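Local coordinates for alpha-catenin-like protein hmp-1 (Caenorhabditis elegans, PDB 5H5M) that binds beta-catenin and actin filaments as part of the cadherin-catenin complex of adherens junctions, and is required for cell migration and cell shape changes during body enclosure and elongation, at residues 12-17 / 102-107; 128-133 / 191-196; 187-192 / 217-222. All blocks are in the same frame, centred on the assembly; numbering follows the deposited sequence.

All three contacts join helices of the all-helical M domain of this alpha-catenin, and none has a hydrogen bond between its segments. Interaction 1 stands apart: its centre lies about 43 Å from that of interaction 2, on the opposite side of the chain's centre. It is partly buried, and the chain of Q15 lies on the methyl of T104. Interactions 2 and 3, whose centres are about 8 Å apart, both use helix 173-202 and share P191 and Q192. Interaction 2 is fully buried and aliphatic; interaction 3, partly buried like interaction 1, sets buried W220 against buried A190 and partly exposed L189. L130 touches W220 and F221, so the two adjoin through apolar side chains.

Interaction 1: residues 12-17 / 102-107; sequences DTFQNR and KRTKDL
Q15 and T104 meet where helix 6-17 packs against helix 92-122 in the M domain of this vinculin/alpha-catenin family protein, built of helical bundles. The two segments are almost exactly antiparallel, at 176°, with axes 10.7 Å apart. The tight part is small. The Q15 side chain leaves with CG anti to its own carbonyl carbon and beside the backbone N (chi1 -76°), then runs extended alongside T104, the two pointing opposite ways. Along this path Q15 CG comes within 3.6 Å of T104 CG2, and Q15 NE2 within 3.4 Å of the same methyl. The amide thus packs against carbon here and makes no hydrogen bond across the contact. The T104 hydroxyl is turned back along its own helix, OG1 bonding the V100 carbonyl oxygen, which leaves the methyl facing Q15. An alanine in place of Q15 would remove CG-to-amide cover from the T104 methyl and would probably leave a gap between the two helices.

On the inner side F14 turns into the bundle, touching I41 of helix 27-49, L69 of helix 56-80 and V100 of helix 92-122, with H37 edge-to-face against its ring. The outer side is looser. Q15 NE2 passes the backbone N of K105 at 4.2 Å without bonding, and the extended lysine chain leads away from helix 6-17 into an exposed position. Polar links flank the packed patch: D12 forms a salt bridge with R108, and the carbonyl oxygen of Q15 accepts a hydrogen bond from H101. Deeper in, T104 OG1 sits at the edge of the F14 ring, near its plane, 4.2 Å from F14 CD2 and equally far from F14 CE2.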
loop_
_atom_site.group_PDB
_atom_site.type_symbol
_atom_site.label_atom_id
_atom_site.label_comp_id
_atom_site.label_asym_id
_atom_site.label_seq_id
_atom_site.Cartn_x
_atom_site.Cartn_y
_atom_site.Cartn_z
ATOM N N ASP A 12 -1.372 19.299 9.181
ATOM C CA ASP A 12 -2.489 20.141 8.766
ATOM C C ASP A 12 -2.544 21.464 9.532
ATOM O O ASP A 12 -2.713 22.527 8.934
ATOM C CB ASP A 12 -3.812 19.388 8.934
ATOM C CG ASP A 12 -3.973 18.259 7.932
ATOM O OD1 ASP A 12 -3.289 18.284 6.885
ATOM O OD2 ASP A 12 -4.789 17.346 8.189
ATOM N N THR A 13 -2.398 21.394 10.851
ATOM C CA THR A 13 -2.427 22.593 11.682
ATOM C C THR A 13 -1.208 23.479 11.422
ATOM O O THR A 13 -1.318 24.705 11.404
ATOM C CB THR A 13 -2.491 22.244 13.184
ATOM O OG1 THR A 13 -1.382 21.412 13.537
ATOM C CG2 THR A 13 -3.788 21.517 13.510
ATOM N N PHE A 14 -0.055 22.850 11.211
ATOM C CA PHE A 14 1.192 23.571 10.963
ATOM C C PHE A 14 1.073 24.505 9.765
ATOM O O PHE A 14 1.635 25.599 9.759
ATOM C CB PHE A 14 2.340 22.586 10.744
ATOM C CG PHE A 14 3.670 23.240 10.506
ATOM C CD1 PHE A 14 4.320 23.913 11.530
ATOM C CD2 PHE A 14 4.281 23.166 9.265
ATOM C CE1 PHE A 14 5.549 24.509 11.318
ATOM C CE2 PHE A 14 5.515 23.760 9.044
ATOM C CZ PHE A 14 6.150 24.433 10.072
ATOM N N GLN A 15 0.326 24.071 8.756
ATOM C CA GLN A 15 0.130 24.871 7.555
ATOM C C GLN A 15 -0.684 26.128 7.832
ATOM O O GLN A 15 -0.728 27.037 7.007
ATOM C CB GLN A 15 -0.547 24.041 6.466
ATOM C CG GLN A 15 0.380 23.057 5.776
ATOM C CD GLN A 15 -0.298 22.318 4.641
ATOM O OE1 GLN A 15 -1.479 21.982 4.722
ATOM N NE2 GLN A 15 0.445 22.066 3.571
ATOM N N ASN A 16 -1.333 26.172 8.991
ATOM C CA ASN A 16 -2.084 27.353 9.401
ATOM C C ASN A 16 -1.345 28.148 10.470
ATOM O O ASN A 16 -1.436 29.374 10.513
ATOM C CB ASN A 16 -3.471 26.959 9.911
ATOM C CG ASN A 16 -4.371 26.434 8.810
ATOM O OD1 ASN A 16 -4.406 26.980 7.706
ATOM N ND2 ASN A 16 -5.104 25.365 9.104
ATOM N N ARG A 17 -0.613 27.442 11.328
ATOM C CA ARG A 17 0.132 28.073 12.412
ATOM C C ARG A 17 1.203 29.022 11.884
ATOM O O ARG A 17 1.498 30.041 12.510
ATOM C CB ARG A 17 0.780 27.017 13.314
ATOM C CG ARG A 17 -0.202 26.148 14.087
ATOM C CD ARG A 17 -1.148 26.983 14.938
ATOM N NE ARG A 17 -0.453 27.756 15.966
ATOM C CZ ARG A 17 -0.281 27.351 17.221
ATOM N NH1 ARG A 17 -0.752 26.174 17.610
ATOM N NH2 ARG A 17 0.361 28.122 18.088
ATOM N N LYS A 102 4.862 24.549 0.243
ATOM C CA LYS A 102 5.286 23.673 -0.843
ATOM C C LYS A 102 6.075 22.469 -0.321
ATOM O O LYS A 102 5.917 21.352 -0.818
ATOM C CB LYS A 102 6.123 24.445 -1.863
ATOM C CG LYS A 102 6.177 23.778 -3.228
ATOM C CD LYS A 102 7.609 23.580 -3.696
ATOM C CE LYS A 102 8.350 24.904 -3.787
ATOM N NZ LYS A 102 9.760 24.715 -4.232
ATOM N N ARG A 103 6.925 22.697 0.677
ATOM C CA ARG A 103 7.693 21.612 1.282
ATOM C C ARG A 103 6.776 20.691 2.077
ATOM O O ARG A 103 6.914 19.469 2.027
ATOM C CB ARG A 103 8.801 22.162 2.184
ATOM C CG ARG A 103 9.759 23.101 1.478
ATOM C CD ARG A 103 10.510 22.397 0.360
ATOM N NE ARG A 103 11.269 23.343 -0.452
ATOM C CZ ARG A 103 12.134 22.997 -1.399
ATOM N NH1 ARG A 103 12.361 21.717 -1.660
ATOM N NH2 ARG A 103 12.776 23.933 -2.086
ATOM N N THR A 104 5.839 21.286 2.808
ATOM C CA THR A 104 4.860 20.524 3.572
ATOM C C THR A 104 3.995 19.656 2.656
ATOM O O THR A 104 3.729 18.493 2.959
ATOM C CB THR A 104 3.947 21.449 4.403
ATOM O OG1 THR A 104 4.749 22.301 5.229
ATOM C CG2 THR A 104 3.029 20.632 5.283
ATOM N N LYS A 105 3.567 20.227 1.532
ATOM C CA LYS A 105 2.753 19.502 0.562
ATOM C C LYS A 105 3.494 18.287 0.006
ATOM O O LYS A 105 2.909 17.213 -0.159
ATOM C CB LYS A 105 2.333 20.419 -0.590
ATOM C CG LYS A 105 1.604 19.679 -1.703
ATOM C CD LYS A 105 1.236 20.575 -2.874
ATOM C CE LYS A 105 0.619 19.747 -3.992
ATOM N NZ LYS A 105 0.181 20.567 -5.150
ATOM N N ASP A 106 4.779 18.459 -0.288
ATOM C CA ASP A 106 5.579 17.361 -0.814
ATOM C C ASP A 106 5.826 16.298 0.249
ATOM O O ASP A 106 5.779 15.099 -0.036
ATOM C CB ASP A 106 6.909 17.877 -1.363
ATOM C CG ASP A 106 6.746 18.638 -2.664
ATOM O OD1 ASP A 106 7.534 19.576 -2.913
ATOM O OD2 ASP A 106 5.826 18.297 -3.439
ATOM N N LEU A 107 6.089 16.739 1.475
ATOM C CA LEU A 107 6.341 15.814 2.571
ATOM C C LEU A 107 5.138 14.913 2.817
ATOM O O LEU A 107 5.291 13.709 3.009
ATOM C CB LEU A 107 6.698 16.569 3.851
ATOM C CG LEU A 107 6.929 15.681 5.078
ATOM C CD1 LEU A 107 8.073 14.712 4.837
ATOM C CD2 LEU A 107 7.196 16.523 6.312
#

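Interaction 2: residues 128-133 / 191-196; sequences TPLILL and PQVAQA
L130 and V193 touch by single methyls in the buried interior of a four-helix bundle of the M domain, where the short helix 128-137 faces the long helix 173-202. L130 CD1 lies 3.6 Å from V193 CG1; the two side chains are roughly perpendicular to each other, and the closest touch is one methyl on one methyl.

The conformations explain how each group arrives. L130 and L133, one helical turn apart, adopt the same shape: CG is anti to the backbone N in both (chi1 -178° in L130 and 177° in L133), and the second torsion is also alike. They therefore stand side by side as a short apolar ridge, with L130 CD1 4.1 Å from L133 CD2. The CB of L133 already points toward the other helix, whereas L130 depends on its branch to reach across. V193 uses CG1, the methyl placed anti to its own backbone N (chi1 172°); CG2 takes the position beside that N and lies farther from L130.

No polar atom links the two segments. The second methyl of L130, CD2, serves another neighbour, the indole of W220 on helix 207-233, touching W220 CD1 at 3.6 Å. Helix 142-166 adds T145 against L133, F152 against V193 and S149 against A194. The contact thus lies where four helices converge.

P191, whose ring nitrogen carries no hydrogen, sits at a kink of helix 173-202, and the regular bonding resumes as Q195 N bonds P191 O. A194 turns its CB away from helix 128-137, and L133 accordingly meets backbone: L133 CD2 is 4.3 Å from A194 CA but 5.0 Å from A194 CB.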
loop_
_atom_site.group_PDB
_atom_site.type_symbol
_atom_site.label_atom_id
_atom_site.label_comp_id
_atom_site.label_asym_id
_atom_site.label_seq_id
_atom_site.Cartn_x
_atom_site.Cartn_y
_atom_site.Cartn_z
ATOM N N THR A 128 -5.504 -16.200 -0.466
ATOM C CA THR A 128 -4.682 -17.399 -0.649
ATOM C C THR A 128 -4.033 -17.988 0.617
ATOM O O THR A 128 -4.066 -19.206 0.795
ATOM C CB THR A 128 -3.562 -17.138 -1.686
ATOM O OG1 THR A 128 -4.140 -16.669 -2.911
ATOM C CG2 THR A 128 -2.777 -18.409 -1.967
ATOM N N PRO A 129 -3.443 -17.149 1.494
ATOM C CA PRO A 129 -2.785 -17.760 2.658
ATOM C C PRO A 129 -3.704 -18.631 3.518
ATOM O O PRO A 129 -3.268 -19.686 3.978
ATOM C CB PRO A 129 -2.297 -16.551 3.460
ATOM C CG PRO A 129 -2.124 -15.477 2.451
ATOM C CD PRO A 129 -3.221 -15.689 1.449
ATOM N N LEU A 130 -4.946 -18.201 3.727
ATOM C CA LEU A 130 -5.889 -18.985 4.520
ATOM C C LEU A 130 -6.404 -20.189 3.736
ATOM O O LEU A 130 -6.589 -21.268 4.297
ATOM C CB LEU A 130 -7.064 -18.121 4.982
ATOM C CG LEU A 130 -8.076 -18.852 5.867
ATOM C CD1 LEU A 130 -7.368 -19.536 7.026
ATOM C CD2 LEU A 130 -9.152 -17.904 6.377
ATOM N N ILE A 131 -6.634 -19.998 2.441
ATOM C CA ILE A 131 -7.106 -21.075 1.580
ATOM C C ILE A 131 -6.096 -22.217 1.525
ATOM O O ILE A 131 -6.464 -23.385 1.646
ATOM C CB ILE A 131 -7.392 -20.569 0.153
ATOM C CG1 ILE A 131 -8.557 -19.581 0.173
ATOM C CG2 ILE A 131 -7.703 -21.729 -0.780
ATOM C CD1 ILE A 131 -9.812 -20.140 0.810
ATOM N N LEU A 132 -4.823 -21.876 1.354
ATOM C CA LEU A 132 -3.768 -22.885 1.341
ATOM C C LEU A 132 -3.679 -23.594 2.688
ATOM O O LEU A 132 -3.388 -24.790 2.751
ATOM C CB LEU A 132 -2.420 -22.256 0.983
ATOM C CG LEU A 132 -2.254 -21.808 -0.470
ATOM C CD1 LEU A 132 -0.849 -21.276 -0.714
ATOM C CD2 LEU A 132 -2.578 -22.947 -1.430
ATOM N N LEU A 133 -3.933 -22.853 3.763
ATOM C CA LEU A 133 -3.927 -23.429 5.103
ATOM C C LEU A 133 -5.040 -24.463 5.247
ATOM O O LEU A 133 -4.794 -25.598 5.655
ATOM C CB LEU A 133 -4.075 -22.335 6.166
ATOM C CG LEU A 133 -4.158 -22.790 7.624
ATOM C CD1 LEU A 133 -2.998 -23.700 7.979
ATOM C CD2 LEU A 133 -4.202 -21.591 8.568
ATOM N N PRO A 191 -4.591 -16.165 15.655
ATOM C CA PRO A 191 -4.009 -17.401 16.199
ATOM C C PRO A 191 -5.060 -18.487 16.422
ATOM O O PRO A 191 -4.727 -19.673 16.464
ATOM C CB PRO A 191 -3.402 -16.956 17.539
ATOM C CG PRO A 191 -3.413 -15.453 17.520
ATOM C CD PRO A 191 -4.550 -15.066 16.636
ATOM N N GLN A 192 -6.315 -18.079 16.567
ATOM C CA GLN A 192 -7.405 -19.026 16.760
ATOM C C GLN A 192 -7.756 -19.704 15.444
ATOM O O GLN A 192 -8.061 -20.898 15.416
ATOM C CB GLN A 192 -8.631 -18.322 17.345
ATOM C CG GLN A 192 -8.353 -17.600 18.651
ATOM C CD GLN A 192 -9.548 -16.809 19.150
ATOM O OE1 GLN A 192 -10.585 -16.745 18.491
ATOM N NE2 GLN A 192 -9.406 -16.199 20.320
ATOM N N VAL A 193 -7.714 -18.935 14.358
ATOM C CA VAL A 193 -7.924 -19.479 13.020
ATOM C C VAL A 193 -6.859 -20.526 12.715
ATOM O O VAL A 193 -7.162 -21.603 12.205
ATOM C CB VAL A 193 -7.889 -18.378 11.939
ATOM C CG1 VAL A 193 -7.916 -18.994 10.543
ATOM C CG2 VAL A 193 -9.048 -17.416 12.119
ATOM N N ALA A 194 -5.611 -20.205 13.047
ATOM C CA ALA A 194 -4.500 -21.133 12.854
ATOM C C ALA A 194 -4.731 -22.441 13.607
ATOM O O ALA A 194 -4.609 -23.522 13.035
ATOM C CB ALA A 194 -3.192 -20.493 13.295
ATOM N N GLN A 195 -5.077 -22.333 14.886
ATOM C CA GLN A 195 -5.315 -23.505 15.724
ATOM C C GLN A 195 -6.496 -24.345 15.240
ATOM O O GLN A 195 -6.477 -25.570 15.360
ATOM C CB GLN A 195 -5.541 -23.083 17.178
ATOM C CG GLN A 195 -4.300 -22.525 17.852
ATOM C CD GLN A 195 -3.124 -23.485 17.796
ATOM O OE1 GLN A 195 -3.280 -24.691 17.988
ATOM N NE2 GLN A 195 -1.940 -22.952 17.527
ATOM N N ALA A 196 -7.519 -23.687 14.700
ATOM C CA ALA A 196 -8.676 -24.392 14.151
ATOM C C ALA A 196 -8.260 -25.299 12.995
ATOM O O ALA A 196 -8.824 -26.377 12.803
ATOM C CB ALA A 196 -9.735 -23.404 13.693
#

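Interaction 3: residues 187-192 / 217-222; sequences EKLAPQ and KNAWFD
L189 and A190 receive the indole of W220 where helix 173-202 packs against helix 207-233 in an antiparallel pair of the bundle, the segments crossing at -149° with axes 10.5 Å apart. Aliphatic contacts come from one branch of L189. Its CD2 reaches over the backbone of the opposite helix, 3.7 Å from W220 CA, and also brushes the A219 methyl, with L189 CD2 to A219 CB at 4.2 Å. The small side chain of A219 probably helps the leucine come this close to the main chain.

Contacts to the ring involve the six-membered part of the indole. W220 has CG anti to its backbone N (chi1 176°), and this carries the six-membered ring across to L189 and A190. L189 CD2 meets the ring at its edge, near the ring plane, 3.9 Å from W220 CE3. Farther out, W220 CZ3 comes within 3.6 Å of A190 CA and 3.7 Å of A190 CB, and W220 CH2 is 3.9 Å from A190 CB. W220 CZ3 and CH2 thus touch backbone carbon as well as a methyl.

Polar interactions lie off this interface: no hydrogen bond crosses it, and E187 turns aside to a salt bridge with R164 of helix 142-166. The kink of helix 173-202 at P191 follows directly after the alanine.

Around the pair, helix 142-166 supplies F152, edge-to-face with W220, and A156, which touches both A190 and W220; V193 of helix 173-202 also touches the indole, so W220 is buried between its own helix and its bundle neighbours.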
loop_
_atom_site.group_PDB
_atom_site.type_symbol
_atom_site.label_atom_id
_atom_site.label_comp_id
_atom_site.label_asym_id
_atom_site.label_seq_id
_atom_site.Cartn_x
_atom_site.Cartn_y
_atom_site.Cartn_z
ATOM N N GLU A 187 -6.223 -9.378 14.946
ATOM C CA GLU A 187 -5.062 -9.757 15.742
ATOM C C GLU A 187 -5.432 -10.829 16.768
ATOM O O GLU A 187 -4.645 -11.729 17.071
ATOM C CB GLU A 187 -4.484 -8.525 16.436
ATOM C CG GLU A 187 -3.306 -8.793 17.351
ATOM C CD GLU A 187 -2.775 -7.519 17.977
ATOM O OE1 GLU A 187 -3.553 -6.827 18.672
ATOM O OE2 GLU A 187 -1.586 -7.201 17.765
ATOM N N LYS A 188 -6.646 -10.719 17.293
ATOM C CA LYS A 188 -7.181 -11.677 18.248
ATOM C C LYS A 188 -7.562 -12.995 17.567
ATOM O O LYS A 188 -7.261 -14.080 18.063
ATOM C CB LYS A 188 -8.394 -11.065 18.948
ATOM C CG LYS A 188 -9.145 -11.979 19.888
ATOM C CD LYS A 188 -10.334 -11.239 20.485
ATOM C CE LYS A 188 -9.909 -9.883 21.036
ATOM N NZ LYS A 188 -11.076 -9.025 21.394
ATOM N N LEU A 189 -8.214 -12.880 16.417
ATOM C CA LEU A 189 -8.769 -14.023 15.701
ATOM C C LEU A 189 -7.711 -14.909 15.022
ATOM O O LEU A 189 -7.865 -16.134 14.959
ATOM C CB LEU A 189 -9.771 -13.518 14.660
ATOM C CG LEU A 189 -10.644 -14.521 13.910
ATOM C CD1 LEU A 189 -11.460 -15.359 14.879
ATOM C CD2 LEU A 189 -11.554 -13.791 12.935
ATOM N N ALA A 190 -6.646 -14.282 14.526
ATOM C CA ALA A 190 -5.617 -14.965 13.736
ATOM C C ALA A 190 -5.021 -16.233 14.380
ATOM O O ALA A 190 -4.942 -17.267 13.721
ATOM C CB ALA A 190 -4.493 -13.982 13.391
ATOM N N PRO A 191 -4.591 -16.165 15.655
ATOM C CA PRO A 191 -4.009 -17.401 16.199
ATOM C C PRO A 191 -5.060 -18.487 16.422
ATOM O O PRO A 191 -4.727 -19.673 16.464
ATOM C CB PRO A 191 -3.402 -16.956 17.539
ATOM C CG PRO A 191 -3.413 -15.453 17.520
ATOM C CD PRO A 191 -4.550 -15.066 16.636
ATOM N N GLN A 192 -6.315 -18.079 16.567
ATOM C CA GLN A 192 -7.405 -19.026 16.760
ATOM C C GLN A 192 -7.756 -19.704 15.444
ATOM O O GLN A 192 -8.061 -20.898 15.416
ATOM C CB GLN A 192 -8.631 -18.322 17.345
ATOM C CG GLN A 192 -8.353 -17.600 18.651
ATOM C CD GLN A 192 -9.548 -16.809 19.150
ATOM O OE1 GLN A 192 -10.585 -16.745 18.491
ATOM N NE2 GLN A 192 -9.406 -16.199 20.320
ATOM N N LYS A 217 -13.103 -19.503 9.233
ATOM C CA LYS A 217 -12.767 -19.010 7.902
ATOM C C LYS A 217 -13.639 -17.825 7.513
ATOM O O LYS A 217 -13.137 -16.789 7.083
ATOM C CB LYS A 217 -12.915 -20.125 6.869
ATOM C CG LYS A 217 -12.862 -19.655 5.426
ATOM C CD LYS A 217 -13.464 -20.706 4.505
ATOM C CE LYS A 217 -13.527 -20.224 3.068
ATOM N NZ LYS A 217 -14.118 -21.259 2.172
ATOM N N ASN A 218 -14.946 -17.982 7.679
ATOM C CA ASN A 218 -15.895 -16.953 7.280
ATOM C C ASN A 218 -15.816 -15.705 8.156
ATOM O O ASN A 218 -15.932 -14.586 7.658
ATOM C CB ASN A 218 -17.316 -17.520 7.290
ATOM C CG ASN A 218 -17.522 -18.577 6.221
ATOM O OD1 ASN A 218 -16.972 -18.479 5.123
ATOM N ND2 ASN A 218 -18.305 -19.600 6.540
ATOM N N ALA A 219 -15.613 -15.899 9.457
ATOM C CA ALA A 219 -15.456 -14.773 10.368
ATOM C C ALA A 219 -14.214 -13.970 9.998
ATOM O O ALA A 219 -14.221 -12.740 10.046
ATOM C CB ALA A 219 -15.374 -15.252 11.808
ATOM N N TRP A 220 -13.156 -14.676 9.614
ATOM C CA TRP A 220 -11.907 -14.036 9.225
ATOM C C TRP A 220 -12.078 -13.204 7.956
ATOM O O TRP A 220 -11.737 -12.020 7.931
ATOM C CB TRP A 220 -10.806 -15.079 9.021
ATOM C CG TRP A 220 -9.526 -14.479 8.535
ATOM C CD1 TRP A 220 -9.092 -14.402 7.242
ATOM C CD2 TRP A 220 -8.519 -13.850 9.334
ATOM N NE1 TRP A 220 -7.874 -13.773 7.188
ATOM C CE2 TRP A 220 -7.498 -13.424 8.460
ATOM C CE3 TRP A 220 -8.377 -13.611 10.705
ATOM C CZ2 TRP A 220 -6.353 -12.770 8.911
ATOM C CZ3 TRP A 220 -7.235 -12.963 11.152
ATOM C CH2 TRP A 220 -6.240 -12.549 10.259
ATOM N N PHE A 221 -12.607 -13.826 6.908
ATOM C CA PHE A 221 -12.791 -13.146 5.629
ATOM C C PHE A 221 -13.777 -11.980 5.723
ATOM O O PHE A 221 -13.663 -11.013 4.973
ATOM C CB PHE A 221 -13.251 -14.136 4.556
ATOM C CG PHE A 221 -12.134 -14.949 3.965
ATOM C CD1 PHE A 221 -10.854 -14.424 3.870
ATOM C CD2 PHE A 221 -12.361 -16.237 3.506
ATOM C CE1 PHE A 221 -9.822 -15.168 3.324
ATOM C CE2 PHE A 221 -11.332 -16.986 2.960
ATOM C CZ PHE A 221 -10.061 -16.450 2.869
ATOM N N ASP A 222 -14.740 -12.070 6.638
ATOM C CA ASP A 222 -15.669 -10.965 6.868
ATOM C C ASP A 222 -14.952 -9.750 7.458
ATOM O O ASP A 222 -15.225 -8.614 7.072
ATOM C CB ASP A 222 -16.810 -11.389 7.795
ATOM C CG ASP A 222 -17.797 -12.332 7.124
ATOM O OD1 ASP A 222 -17.755 -12.466 5.883
ATOM O OD2 ASP A 222 -18.622 -12.935 7.845
#